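Local coordinates for ssDNA binding protein (Aeropyrum pernix, PDB 4PSN) that binds single-stranded DNA, which is probably entrapped in a tunnel system formed between its subunits, at residues Gly48-Val53 and Phe85-Leu90; Glu56-Lys61 and Val70-Asp75; Val153-Gly158 and Asp184-Phe189; Phe124-Val129 and Asp188-Ser193. All coordinates share one frame; numbering follows the deposited sequence.

Contact 1 (Gly48-Val53 and Phe85-Leu90); sequences GNLNRV and FDFSTL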
loop_
_atom_site.group_PDB
_atom_site.type_symbol
_atom_site.label_atom_id
_atom_site.label_comp_id
_atom_site.label_asym_id
_atom_site.label_seq_id
_atom_site.Cartn_x
_atom_site.Cartn_y
_atom_site.Cartn_z
ATOM N N GLY C 48 -19.707 -9.849 2.104
ATOM C CA GLY C 48 -19.965 -11.212 1.663
ATOM C C GLY C 48 -20.970 -11.302 0.526
ATOM O O GLY C 48 -20.763 -12.041 -0.444
ATOM N N ASN C 49 -22.072 -10.568 0.647
ATOM C CA ASN C 49 -23.044 -10.454 -0.440
ATOM C C ASN C 49 -22.443 -9.882 -1.721
ATOM O O ASN C 49 -22.707 -10.380 -2.819
ATOM C CB ASN C 49 -24.220 -9.563 -0.021
ATOM C CG ASN C 49 -25.093 -10.206 1.042
ATOM O OD1 ASN C 49 -25.064 -11.425 1.227
ATOM N ND2 ASN C 49 -25.876 -9.388 1.747
ATOM N N LEU C 50 -21.663 -8.810 -1.597
ATOM C CA LEU C 50 -21.019 -8.259 -2.778
ATOM C C LEU C 50 -20.112 -9.328 -3.376
ATOM O O LEU C 50 -20.109 -9.541 -4.582
ATOM C CB LEU C 50 -20.221 -6.997 -2.440
ATOM C CG LEU C 50 -19.493 -6.314 -3.604
ATOM C CD1 LEU C 50 -20.465 -5.991 -4.725
ATOM C CD2 LEU C 50 -18.756 -5.037 -3.119
ATOM N N ASN C 51 -19.349 -10.014 -2.530
ATOM C CA ASN C 51 -18.413 -11.011 -3.030
ATOM C C ASN C 51 -19.135 -12.132 -3.763
ATOM O O ASN C 51 -18.637 -12.654 -4.760
ATOM C CB ASN C 51 -17.538 -11.550 -1.905
ATOM C CG ASN C 51 -16.388 -10.609 -1.581
ATOM O OD1 ASN C 51 -15.946 -9.856 -2.447
ATOM N ND2 ASN C 51 -15.906 -10.641 -0.342
ATOM N N ARG C 52 -20.324 -12.478 -3.276
ATOM C CA ARG C 52 -21.106 -13.558 -3.878
ATOM C C ARG C 52 -21.466 -13.182 -5.304
ATOM O O ARG C 52 -21.325 -13.983 -6.241
ATOM C CB ARG C 52 -22.366 -13.818 -3.047
ATOM C CG ARG C 52 -23.170 -15.043 -3.466
ATOM C CD ARG C 52 -24.181 -14.724 -4.532
ATOM N NE ARG C 52 -24.971 -15.906 -4.880
ATOM C CZ ARG C 52 -24.593 -16.820 -5.771
ATOM N NH1 ARG C 52 -25.373 -17.870 -6.022
ATOM N NH2 ARG C 52 -23.437 -16.680 -6.417
ATOM N N VAL C 53 -21.917 -11.945 -5.468
ATOM C CA VAL C 53 -22.276 -11.424 -6.777
ATOM C C VAL C 53 -21.069 -11.325 -7.702
ATOM O O VAL C 53 -21.143 -11.686 -8.883
ATOM C CB VAL C 53 -22.916 -10.047 -6.624
ATOM C CG1 VAL C 53 -22.895 -9.300 -7.935
ATOM C CG2 VAL C 53 -24.336 -10.204 -6.079
ATOM N N PHE C 85 -25.411 -1.048 -1.873
ATOM C CA PHE C 85 -24.541 -0.840 -3.026
ATOM C C PHE C 85 -25.333 -0.325 -4.222
ATOM O O PHE C 85 -26.481 -0.714 -4.423
ATOM C CB PHE C 85 -23.826 -2.141 -3.408
ATOM C CG PHE C 85 -22.860 -2.623 -2.379
ATOM C CD1 PHE C 85 -21.645 -1.987 -2.201
ATOM C CD2 PHE C 85 -23.160 -3.723 -1.588
ATOM C CE1 PHE C 85 -20.749 -2.423 -1.249
ATOM C CE2 PHE C 85 -22.271 -4.169 -0.632
ATOM C CZ PHE C 85 -21.062 -3.523 -0.456
ATOM N N ASP C 86 -24.728 0.561 -5.010
ATOM C CA ASP C 86 -25.364 1.016 -6.236
ATOM C C ASP C 86 -24.755 0.296 -7.420
ATOM O O ASP C 86 -23.686 0.662 -7.897
ATOM C CB ASP C 86 -25.224 2.525 -6.427
ATOM C CG ASP C 86 -26.008 3.028 -7.636
ATOM O OD1 ASP C 86 -26.333 2.204 -8.518
ATOM O OD2 ASP C 86 -26.297 4.242 -7.709
ATOM N N PHE C 87 -25.438 -0.726 -7.916
ATOM C CA PHE C 87 -24.818 -1.544 -8.945
ATOM C C PHE C 87 -24.701 -0.864 -10.303
ATOM O O PHE C 87 -23.955 -1.328 -11.157
ATOM C CB PHE C 87 -25.457 -2.926 -9.026
ATOM C CG PHE C 87 -25.094 -3.820 -7.868
ATOM C CD1 PHE C 87 -23.926 -4.557 -7.888
ATOM C CD2 PHE C 87 -25.917 -3.912 -6.758
ATOM C CE1 PHE C 87 -23.584 -5.386 -6.817
ATOM C CE2 PHE C 87 -25.586 -4.735 -5.689
ATOM C CZ PHE C 87 -24.417 -5.472 -5.717
ATOM N N SER C 88 -25.398 0.254 -10.488
ATOM C CA SER C 88 -25.222 1.061 -11.696
ATOM C C SER C 88 -23.853 1.755 -11.709
ATOM O O SER C 88 -23.451 2.334 -12.718
ATOM C CB SER C 88 -26.341 2.099 -11.850
ATOM O OG SER C 88 -26.143 3.212 -10.991
ATOM N N THR C 89 -23.129 1.694 -10.593
ATOM C CA THR C 89 -21.800 2.301 -10.549
ATOM C C THR C 89 -20.707 1.252 -10.532
ATOM O O THR C 89 -19.531 1.568 -10.362
ATOM C CB THR C 89 -21.624 3.186 -9.314
ATOM O OG1 THR C 89 -21.646 2.361 -8.143
ATOM C CG2 THR C 89 -22.749 4.227 -9.240
ATOM N N LEU C 90 -21.092 -0.003 -10.695
ATOM C CA LEU C 90 -20.116 -1.076 -10.668
ATOM C C LEU C 90 -19.215 -0.973 -11.891
ATOM O O LEU C 90 -19.692 -0.863 -13.015
ATOM C CB LEU C 90 -20.809 -2.442 -10.633
ATOM C CG LEU C 90 -19.854 -3.625 -10.780
ATOM C CD1 LEU C 90 -18.895 -3.689 -9.603
ATOM C CD2 LEU C 90 -20.638 -4.933 -10.925
#

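Contact 2 (Glu56-Lys61 and Val70-Asp75); sequences ELLVNK and VRIQID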
loop_
_atom_site.group_PDB
_atom_site.type_symbol
_atom_site.label_atom_id
_atom_site.label_comp_id
_atom_site.label_asym_id
_atom_site.label_seq_id
_atom_site.Cartn_x
_atom_site.Cartn_y
_atom_site.Cartn_z
ATOM N N GLU C 56 -19.983 -14.557 -9.437
ATOM C CA GLU C 56 -20.690 -14.931 -10.660
ATOM C C GLU C 56 -20.205 -14.116 -11.861
ATOM O O GLU C 56 -20.052 -14.643 -12.970
ATOM C CB GLU C 56 -22.199 -14.760 -10.492
ATOM C CG GLU C 56 -22.791 -15.705 -9.480
ATOM C CD GLU C 56 -22.518 -17.167 -9.823
ATOM O OE1 GLU C 56 -22.487 -17.508 -11.027
ATOM O OE2 GLU C 56 -22.322 -17.972 -8.886
ATOM N N LEU C 57 -19.966 -12.832 -11.641
ATOM C CA LEU C 57 -19.502 -11.962 -12.720
ATOM C C LEU C 57 -18.099 -12.357 -13.182
ATOM O O LEU C 57 -17.855 -12.577 -14.369
ATOM C CB LEU C 57 -19.527 -10.503 -12.266
ATOM C CG LEU C 57 -19.005 -9.445 -13.249
ATOM C CD1 LEU C 57 -19.766 -9.523 -14.557
ATOM C CD2 LEU C 57 -19.095 -8.033 -12.673
ATOM N N LEU C 58 -17.176 -12.448 -12.236
ATOM C CA LEU C 58 -15.768 -12.628 -12.568
ATOM C C LEU C 58 -15.472 -14.006 -13.115
ATOM O O LEU C 58 -14.837 -14.150 -14.156
ATOM C CB LEU C 58 -14.875 -12.345 -11.349
ATOM C CG LEU C 58 -14.805 -10.869 -10.966
ATOM C CD1 LEU C 58 -14.004 -10.658 -9.689
ATOM C CD2 LEU C 58 -14.206 -10.062 -12.114
ATOM N N VAL C 59 -15.931 -15.018 -12.393
ATOM C CA VAL C 59 -15.582 -16.389 -12.699
ATOM C C VAL C 59 -16.454 -16.970 -13.808
ATOM O O VAL C 59 -15.950 -17.681 -14.672
ATOM C CB VAL C 59 -15.647 -17.281 -11.428
ATOM C CG1 VAL C 59 -15.263 -18.702 -11.752
ATOM C CG2 VAL C 59 -14.727 -16.712 -10.336
ATOM N N ASN C 60 -17.750 -16.656 -13.803
ATOM C CA ASN C 60 -18.642 -17.248 -14.795
ATOM C C ASN C 60 -18.938 -16.392 -16.028
ATOM O O ASN C 60 -19.069 -16.926 -17.136
ATOM C CB ASN C 60 -19.947 -17.714 -14.151
ATOM C CG ASN C 60 -19.724 -18.781 -13.097
ATOM O OD1 ASN C 60 -20.359 -18.771 -12.043
ATOM N ND2 ASN C 60 -18.804 -19.699 -13.370
ATOM N N LYS C 61 -19.042 -15.078 -15.850
ATOM C CA LYS C 61 -19.418 -14.195 -16.956
ATOM C C LYS C 61 -18.210 -13.673 -17.731
ATOM O O LYS C 61 -18.214 -13.671 -18.966
ATOM C CB LYS C 61 -20.227 -13.009 -16.443
ATOM C CG LYS C 61 -21.481 -13.406 -15.694
ATOM C CD LYS C 61 -22.630 -13.536 -16.659
ATOM C CE LYS C 61 -23.544 -14.670 -16.260
ATOM N NZ LYS C 61 -24.355 -14.307 -15.067
ATOM N N VAL C 70 -7.558 -8.131 -11.676
ATOM C CA VAL C 70 -8.797 -7.381 -11.791
ATOM C C VAL C 70 -8.707 -6.115 -10.964
ATOM O O VAL C 70 -7.831 -5.978 -10.121
ATOM C CB VAL C 70 -9.996 -8.184 -11.270
ATOM C CG1 VAL C 70 -10.300 -9.366 -12.195
ATOM C CG2 VAL C 70 -9.728 -8.654 -9.836
ATOM N N ARG C 71 -9.623 -5.194 -11.200
ATOM C CA ARG C 71 -9.732 -3.997 -10.382
ATOM C C ARG C 71 -11.209 -3.673 -10.378
ATOM O O ARG C 71 -11.842 -3.653 -11.430
ATOM C CB ARG C 71 -8.929 -2.836 -10.986
ATOM C CG ARG C 71 -8.996 -1.535 -10.162
ATOM C CD ARG C 71 -7.805 -0.617 -10.460
ATOM N NE ARG C 71 -7.867 -0.084 -11.819
ATOM C CZ ARG C 71 -6.908 0.648 -12.396
ATOM N NH1 ARG C 71 -7.072 1.076 -13.638
ATOM N NH2 ARG C 71 -5.796 0.956 -11.731
ATOM N N ILE C 72 -11.761 -3.429 -9.196
ATOM C CA ILE C 72 -13.204 -3.314 -9.040
ATOM C C ILE C 72 -13.534 -2.093 -8.226
ATOM O O ILE C 72 -12.815 -1.742 -7.301
ATOM C CB ILE C 72 -13.780 -4.561 -8.291
ATOM C CG1 ILE C 72 -13.419 -5.837 -9.050
ATOM C CG2 ILE C 72 -15.289 -4.449 -8.124
ATOM C CD1 ILE C 72 -13.747 -7.095 -8.322
ATOM N N GLN C 73 -14.618 -1.430 -8.586
ATOM C CA GLN C 73 -15.078 -0.313 -7.804
ATOM C C GLN C 73 -16.586 -0.267 -7.894
ATOM O O GLN C 73 -17.174 -0.630 -8.921
ATOM C CB GLN C 73 -14.434 1.002 -8.269
ATOM C CG GLN C 73 -14.866 1.498 -9.622
ATOM C CD GLN C 73 -14.444 2.946 -9.849
ATOM O OE1 GLN C 73 -13.248 3.246 -9.915
ATOM N NE2 GLN C 73 -15.428 3.858 -9.940
ATOM N N ILE C 74 -17.216 0.131 -6.799
ATOM C CA ILE C 74 -18.663 0.290 -6.780
ATOM C C ILE C 74 -19.009 1.275 -5.679
ATOM O O ILE C 74 -18.386 1.262 -4.622
ATOM C CB ILE C 74 -19.352 -1.060 -6.532
ATOM C CG1 ILE C 74 -20.873 -0.927 -6.598
ATOM C CG2 ILE C 74 -18.897 -1.660 -5.192
ATOM C CD1 ILE C 74 -21.574 -2.303 -6.445
ATOM N N ASP C 75 -19.965 2.158 -5.938
ATOM C CA ASP C 75 -20.362 3.138 -4.934
ATOM C C ASP C 75 -21.313 2.493 -3.931
ATOM O O ASP C 75 -21.980 1.498 -4.243
ATOM C CB ASP C 75 -21.051 4.350 -5.582
ATOM C CG ASP C 75 -20.108 5.184 -6.464
ATOM O OD1 ASP C 75 -18.875 4.960 -6.458
ATOM O OD2 ASP C 75 -20.620 6.085 -7.162
#

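Contact 3 (Val153-Gly158 and Asp184-Phe189); sequences VTPLNG and DRIDDF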
loop_
_atom_site.group_PDB
_atom_site.type_symbol
_atom_site.label_atom_id
_atom_site.label_comp_id
_atom_site.label_asym_id
_atom_site.label_seq_id
_atom_site.Cartn_x
_atom_site.Cartn_y
_atom_site.Cartn_z
ATOM N N VAL C 153 14.581 26.943 -25.214
ATOM C CA VAL C 153 15.883 27.550 -25.410
ATOM C C VAL C 153 15.777 29.068 -25.393
ATOM O O VAL C 153 15.009 29.665 -26.159
ATOM C CB VAL C 153 16.470 27.117 -26.772
ATOM C CG1 VAL C 153 17.825 27.820 -27.022
ATOM C CG2 VAL C 153 16.640 25.605 -26.788
ATOM N N THR C 154 16.552 29.703 -24.524
ATOM C CA THR C 154 16.548 31.160 -24.454
ATOM C C THR C 154 17.852 31.708 -25.021
ATOM O O THR C 154 18.905 31.538 -24.424
ATOM C CB THR C 154 16.400 31.668 -22.992
ATOM O OG1 THR C 154 15.271 31.045 -22.367
ATOM C CG2 THR C 154 16.224 33.193 -22.965
ATOM N N PRO C 155 17.788 32.356 -26.180
ATOM C CA PRO C 155 19.015 32.885 -26.779
ATOM C C PRO C 155 19.558 34.031 -25.937
ATOM O O PRO C 155 18.812 34.908 -25.497
ATOM C CB PRO C 155 18.549 33.387 -28.157
ATOM C CG PRO C 155 17.248 32.653 -28.412
ATOM C CD PRO C 155 16.621 32.500 -27.067
ATOM N N LEU C 156 20.847 33.994 -25.658
ATOM C CA LEU C 156 21.473 35.111 -24.977
ATOM C C LEU C 156 22.268 35.860 -26.039
ATOM O O LEU C 156 21.725 36.236 -27.071
ATOM C CB LEU C 156 22.370 34.608 -23.851
ATOM C CG LEU C 156 21.635 33.730 -22.829
ATOM C CD1 LEU C 156 22.601 33.005 -21.894
ATOM C CD2 LEU C 156 20.609 34.545 -22.045
ATOM N N ASN C 157 23.554 36.055 -25.812
ATOM C CA ASN C 157 24.389 36.745 -26.798
ATOM C C ASN C 157 25.568 35.836 -27.108
ATOM O O ASN C 157 26.548 35.828 -26.377
ATOM C CB ASN C 157 24.829 38.118 -26.242
ATOM C CG ASN C 157 25.709 38.915 -27.223
ATOM O OD1 ASN C 157 25.863 38.549 -28.390
ATOM N ND2 ASN C 157 26.303 40.004 -26.732
ATOM N N GLY C 158 25.445 35.035 -28.166
ATOM C CA GLY C 158 26.445 34.028 -28.509
ATOM C C GLY C 158 26.296 32.784 -27.652
ATOM O O GLY C 158 27.081 31.830 -27.732
ATOM N N ASP C 184 21.379 31.940 -34.996
ATOM C CA ASP C 184 20.885 31.311 -36.221
ATOM C C ASP C 184 21.285 29.847 -36.318
ATOM O O ASP C 184 20.969 29.186 -37.299
ATOM C CB ASP C 184 21.342 32.073 -37.470
ATOM C CG ASP C 184 22.807 32.460 -37.413
ATOM O OD1 ASP C 184 23.107 33.552 -36.877
ATOM O OD2 ASP C 184 23.658 31.678 -37.897
ATOM N N ARG C 185 21.964 29.343 -35.291
ATOM C CA ARG C 185 22.430 27.959 -35.278
ATOM C C ARG C 185 21.729 27.118 -34.204
ATOM O O ARG C 185 22.119 25.981 -33.946
ATOM C CB ARG C 185 23.948 27.914 -35.063
ATOM C CG ARG C 185 24.761 28.549 -36.193
ATOM C CD ARG C 185 24.465 27.892 -37.536
ATOM N NE ARG C 185 24.920 26.505 -37.575
ATOM C CZ ARG C 185 24.777 25.701 -38.625
ATOM N NH1 ARG C 185 25.216 24.449 -38.567
ATOM N NH2 ARG C 185 24.192 26.148 -39.733
ATOM N N ILE C 186 20.706 27.677 -33.571
ATOM C CA ILE C 186 20.050 26.982 -32.462
ATOM C C ILE C 186 19.372 25.681 -32.920
ATOM O O ILE C 186 19.490 24.652 -32.257
ATOM C CB ILE C 186 19.091 27.925 -31.666
ATOM C CG1 ILE C 186 19.931 28.961 -30.899
ATOM C CG2 ILE C 186 18.221 27.123 -30.683
ATOM C CD1 ILE C 186 19.139 29.973 -30.091
ATOM N N ASP C 187 18.693 25.713 -34.062
ATOM C CA ASP C 187 18.019 24.509 -34.566
ATOM C C ASP C 187 19.019 23.378 -34.735
ATOM O O ASP C 187 18.830 22.288 -34.203
ATOM C CB ASP C 187 17.307 24.767 -35.899
ATOM C CG ASP C 187 16.011 25.553 -35.734
ATOM O OD1 ASP C 187 15.568 25.750 -34.580
ATOM O OD2 ASP C 187 15.423 25.967 -36.761
ATOM N N ASP C 188 20.082 23.644 -35.485
ATOM C CA ASP C 188 21.172 22.688 -35.613
ATOM C C ASP C 188 21.737 22.264 -34.253
ATOM O O ASP C 188 21.955 21.086 -34.008
ATOM C CB ASP C 188 22.278 23.270 -36.490
ATOM C CG ASP C 188 21.825 23.482 -37.924
ATOM O OD1 ASP C 188 21.092 22.610 -38.443
ATOM O OD2 ASP C 188 22.190 24.518 -38.527
ATOM N N PHE C 189 21.992 23.226 -33.375
ATOM C CA PHE C 189 22.556 22.887 -32.083
ATOM C C PHE C 189 21.641 21.934 -31.311
ATOM O O PHE C 189 22.101 20.955 -30.714
ATOM C CB PHE C 189 22.827 24.142 -31.257
ATOM C CG PHE C 189 23.322 23.842 -29.882
ATOM C CD1 PHE C 189 24.680 23.809 -29.609
ATOM C CD2 PHE C 189 22.426 23.564 -28.859
ATOM C CE1 PHE C 189 25.136 23.522 -28.330
ATOM C CE2 PHE C 189 22.880 23.271 -27.576
ATOM C CZ PHE C 189 24.230 23.247 -27.316
#

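Contact 4 (Phe124-Val129 and Asp188-Ser193); sequences FTVEKV and DFVRES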
loop_
_atom_site.group_PDB
_atom_site.type_symbol
_atom_site.label_atom_id
_atom_site.label_comp_id
_atom_site.label_asym_id
_atom_site.label_seq_id
_atom_site.Cartn_x
_atom_site.Cartn_y
_atom_site.Cartn_z
ATOM N N PHE C 124 17.406 11.057 -28.620
ATOM C CA PHE C 124 16.178 11.803 -28.800
ATOM C C PHE C 124 16.236 12.562 -30.122
ATOM O O PHE C 124 17.321 12.857 -30.635
ATOM C CB PHE C 124 15.982 12.807 -27.642
ATOM C CG PHE C 124 15.795 12.151 -26.283
ATOM C CD1 PHE C 124 14.588 11.545 -25.950
ATOM C CD2 PHE C 124 16.822 12.144 -25.344
ATOM C CE1 PHE C 124 14.395 10.949 -24.702
ATOM C CE2 PHE C 124 16.645 11.533 -24.093
ATOM C CZ PHE C 124 15.428 10.934 -23.774
ATOM N N THR C 125 15.067 12.867 -30.674
ATOM C CA THR C 125 14.956 13.799 -31.798
ATOM C C THR C 125 14.051 14.960 -31.357
ATOM O O THR C 125 13.427 14.888 -30.313
ATOM C CB THR C 125 14.383 13.107 -33.048
ATOM O OG1 THR C 125 13.053 12.641 -32.779
ATOM C CG2 THR C 125 15.273 11.910 -33.473
ATOM N N VAL C 126 13.987 16.031 -32.131
ATOM C CA VAL C 126 13.183 17.184 -31.745
ATOM C C VAL C 126 12.488 17.756 -32.955
ATOM O O VAL C 126 12.892 17.506 -34.097
ATOM C CB VAL C 126 14.028 18.332 -31.126
ATOM C CG1 VAL C 126 14.724 17.879 -29.841
ATOM C CG2 VAL C 126 15.023 18.871 -32.137
ATOM N N GLU C 127 11.445 18.531 -32.700
ATOM C CA GLU C 127 10.801 19.303 -33.750
ATOM C C GLU C 127 10.415 20.637 -33.140
ATOM O O GLU C 127 9.837 20.670 -32.041
ATOM C CB GLU C 127 9.561 18.569 -34.268
ATOM C CG GLU C 127 9.154 18.967 -35.681
ATOM C CD GLU C 127 10.239 18.670 -36.717
ATOM O OE1 GLU C 127 10.897 19.626 -37.192
ATOM O OE2 GLU C 127 10.431 17.479 -37.058
ATOM N N LYS C 128 10.752 21.724 -33.831
ATOM C CA LYS C 128 10.408 23.062 -33.378
ATOM C C LYS C 128 8.890 23.231 -33.307
ATOM O O LYS C 128 8.164 22.849 -34.231
ATOM C CB LYS C 128 11.031 24.131 -34.287
ATOM C CG LYS C 128 10.705 25.566 -33.859
ATOM C CD LYS C 128 11.669 26.584 -34.462
ATOM C CE LYS C 128 11.928 26.326 -35.939
ATOM N NZ LYS C 128 12.829 27.359 -36.557
ATOM N N VAL C 129 8.423 23.762 -32.183
ATOM C CA VAL C 129 7.012 24.066 -31.978
ATOM C C VAL C 129 6.714 25.527 -32.283
ATOM O O VAL C 129 5.739 25.843 -32.957
ATOM C CB VAL C 129 6.597 23.833 -30.515
ATOM C CG1 VAL C 129 5.127 24.221 -30.313
ATOM C CG2 VAL C 129 6.837 22.402 -30.116
ATOM N N ASP C 188 20.082 23.644 -35.485
ATOM C CA ASP C 188 21.172 22.688 -35.613
ATOM C C ASP C 188 21.737 22.264 -34.253
ATOM O O ASP C 188 21.955 21.086 -34.008
ATOM C CB ASP C 188 22.278 23.270 -36.490
ATOM C CG ASP C 188 21.825 23.482 -37.924
ATOM O OD1 ASP C 188 21.092 22.610 -38.443
ATOM O OD2 ASP C 188 22.190 24.518 -38.527
ATOM N N PHE C 189 21.992 23.226 -33.375
ATOM C CA PHE C 189 22.556 22.887 -32.083
ATOM C C PHE C 189 21.641 21.934 -31.311
ATOM O O PHE C 189 22.101 20.955 -30.714
ATOM C CB PHE C 189 22.827 24.142 -31.257
ATOM C CG PHE C 189 23.322 23.842 -29.882
ATOM C CD1 PHE C 189 24.680 23.809 -29.609
ATOM C CD2 PHE C 189 22.426 23.564 -28.859
ATOM C CE1 PHE C 189 25.136 23.522 -28.330
ATOM C CE2 PHE C 189 22.880 23.271 -27.576
ATOM C CZ PHE C 189 24.230 23.247 -27.316
ATOM N N VAL C 190 20.340 22.195 -31.341
ATOM C CA VAL C 190 19.411 21.348 -30.589
ATOM C C VAL C 190 19.365 19.917 -31.142
ATOM O O VAL C 190 19.393 18.947 -30.386
ATOM C CB VAL C 190 18.007 21.967 -30.520
ATOM C CG1 VAL C 190 17.015 20.968 -29.950
ATOM C CG2 VAL C 190 18.053 23.212 -29.642
ATOM N N ARG C 191 19.312 19.784 -32.461
ATOM C CA ARG C 191 19.360 18.459 -33.087
ATOM C C ARG C 191 20.607 17.685 -32.623
ATOM O O ARG C 191 20.541 16.500 -32.271
ATOM C CB ARG C 191 19.398 18.606 -34.618
ATOM C CG ARG C 191 19.416 17.261 -35.382
ATOM C CD ARG C 191 19.615 17.512 -36.882
ATOM N NE ARG C 191 20.933 18.086 -37.128
ATOM C CZ ARG C 191 21.165 19.266 -37.695
ATOM N NH1 ARG C 191 20.172 20.034 -38.120
ATOM N NH2 ARG C 191 22.413 19.675 -37.839
ATOM N N GLU C 192 21.744 18.373 -32.600
ATOM C CA GLU C 192 23.021 17.690 -32.400
ATOM C C GLU C 192 23.338 17.422 -30.930
ATOM O O GLU C 192 24.137 16.541 -30.629
ATOM C CB GLU C 192 24.154 18.482 -33.091
ATOM C CG GLU C 192 23.936 18.544 -34.599
ATOM C CD GLU C 192 24.919 19.461 -35.346
ATOM O OE1 GLU C 192 25.733 20.155 -34.705
ATOM O OE2 GLU C 192 24.852 19.475 -36.587
ATOM N N SER C 193 22.667 18.150 -30.027
ATOM C CA SER C 193 23.057 18.207 -28.614
ATOM C C SER C 193 22.000 17.717 -27.623
ATOM O O SER C 193 22.316 17.454 -26.461
ATOM C CB SER C 193 23.440 19.641 -28.240
ATOM O OG SER C 193 24.388 20.167 -29.153
HETATM O O HOH W 1 18.313 14.904 -32.626
#

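Contact 1 (Gly48-Val53 and Phe85-Leu90)
L50 of helix 40-61 points at two phenylalanines, F85 and F87, and following it outward from the backbone gives most of the contact. Its CB already lies 3.9 Å from CE2 of F85. CG stands anti to the backbone nitrogen (chi1 -180°), which carries both methyls toward the sheet and sends them to different rings. CD2 sits over one face of the F85 ring, 4.1 Å from its centroid and 27° off the normal, a CH-pi contact. CD1 meets CE1 of F87 at 3.8 Å, the two side chains sliding past each other in opposite directions. One turn on, V53 adds CG1, 4.1 Å from the same F87 CE1. Were L50 replaced by an alanine, the F85 face is likely to lose its methyl and a gap to open beside F87. F87 lies where strand 83-97 turns a corner through two overlapping type I turns. There D86 OD1 accepts a hydrogen bond from the backbone N of S88 at 2.9 Å, an Asx turn, and another from the S88 hydroxyl at 2.7 Å, both from one face of the carboxylate plane. V53 also packs on F110 of the second subunit, and N49 on L118 of that subunit. With no hydrogen bond crossing between helix and corner, the contact is held by apolar packing, while polar groups brace the turn itself.

Contact 2 (Glu56-Lys61 and Val70-Asp75)
Packing of a helix against a sheet is illustrated here by the C-terminal turns of helix 40-61, where L58 meets V70 and I72 on strand 69-78, the central strand of a three-stranded antiparallel sheet. L58 divides its two methyls between them. CD1 reaches CD1 of I72 at 3.8 Å, the two side chains extending toward each other tip to tip. CD2 approaches V70 CG1 at 4.0 Å, and this pair crosses obliquely. In L58, CG lies beside the backbone nitrogen and anti to the carbonyl carbon (chi1 -71°), with CD1 carried on in a nearly extended course (chi2 175°) toward I72. I72 is extended in the same way beyond CG1, and its delta methyl therefore spans the distance to the helix. V70 and I72 are two residues apart and face the helix together, while R71 between them takes the other side of the strand. All three touching residues are buried, and no hydrogen bond joins the segments, whose nearest CA atoms, those of L58 and V70, are still 8.8 Å apart. The helix widens into a pi-type turn over 56-61, marked by a weak bond of 3.1 Å from K61 N to E56 O. Strand 69-78 runs between strands 6-13 and 83-97, V70 packing on V12 and I74 on F87. L54 covers I72 from the preceding helical turn, and F110 of the second subunit packs on L57.

Contact 3 (Val153-Gly158 and Asp184-Phe189)
I186, in the first turn of helix 186-198, packs against V153 and P155 near the end of strand 146-155. Everything that crosses this contact is apolar. The branched side chain of I186 offers one methyl to each partner. CG2 reaches V153 CG1 at 3.7 Å, the two side chains meeting tip to tip, and CD1 lies 3.7 Å from CG of the P155 ring, crossing that side chain at about a right angle. The first torsion of I186 (chi1 -69°) puts CG2 anti to the backbone nitrogen, while CG1 leads on in an extended chain (chi2 179°) to the proline. V153 CG1 also comes within 4.0 Å of I186 CD1, so the valine touches both branches.

No polar bond crosses between the two segments. On the helix, R185 occupies the N-cap position, and its carbonyl O accepts the backbone N of F189 at 2.8 Å. D187 turns to the neighbouring strands, pairing with K128 and bonding the hydroxyl of Y139. Y139 also packs on V153 and I186, extending the apolar patch onto strand 137-143. This aliphatic layer belongs to a helix packed on one face of an antiparallel sheet, an alpha+beta architecture, here in the C-terminal domain.

Contact 4 (Phe124-Val129 and Asp188-Ser193)
V126 and V190 make the close part of this contact, two valines packed across strand 125-131 and helix 186-198. V190 CG1 is 3.6 Å from V126 CG2 and 3.8 Å from V126 CG1, entering between the two methyls. The first torsion of V190 (chi1 170°) sets CG1 anti to its backbone nitrogen and brings it against the strand. The backbones are near too, V126 CA and R191 CA being 6.4 Å apart.

Toward solvent the contact changes character. A water bridges the two segments, donating to F124 O at 3.0 Å and to R191 O at 2.8 Å. The backbone N of R191 lies 4.4 Å from V126 CG2, but its guanidinium turns back to acidic partners on its own helix. D188 OD1 accepts R191 NH1 on its anti lone pair, at 2.8 Å, and R191 NH2 reaches E192 OE2 at 2.7 Å from above that carboxylate plane. This salt-bridge network probably keeps the guanidinium along the exposed helix surface.

V126 also packs on V194, one helical turn further. V190 touches L151 and V153 of strand 146-155 as well as strand 125-131, one of the two edge strands of the six-stranded sheet within this chain, and the helix packs on this part of the sheet.

The four contacts fall into two pairs on opposite sides of the chain's centre. Contacts 1 and 2 come first along the chain, centres about 9 Å apart; both draw on helix 40-61 and on adjacent strands of the three-stranded sheet, joined where D86 N meets D75 O. Contact 2 closes within the chain span of contact 1. Contact 4 opens next, at 124-129, with contact 3 inside its span; their centres are about 11 Å apart, and both end on helix 186-198, sharing D188, F189 and the six-stranded sheet. The K128-D187 salt bridge ties them. Centres of contacts 1 and 3 lie about 61 Å apart, consistent with two separate helix-on-sheet domains, the first also touching the second subunit.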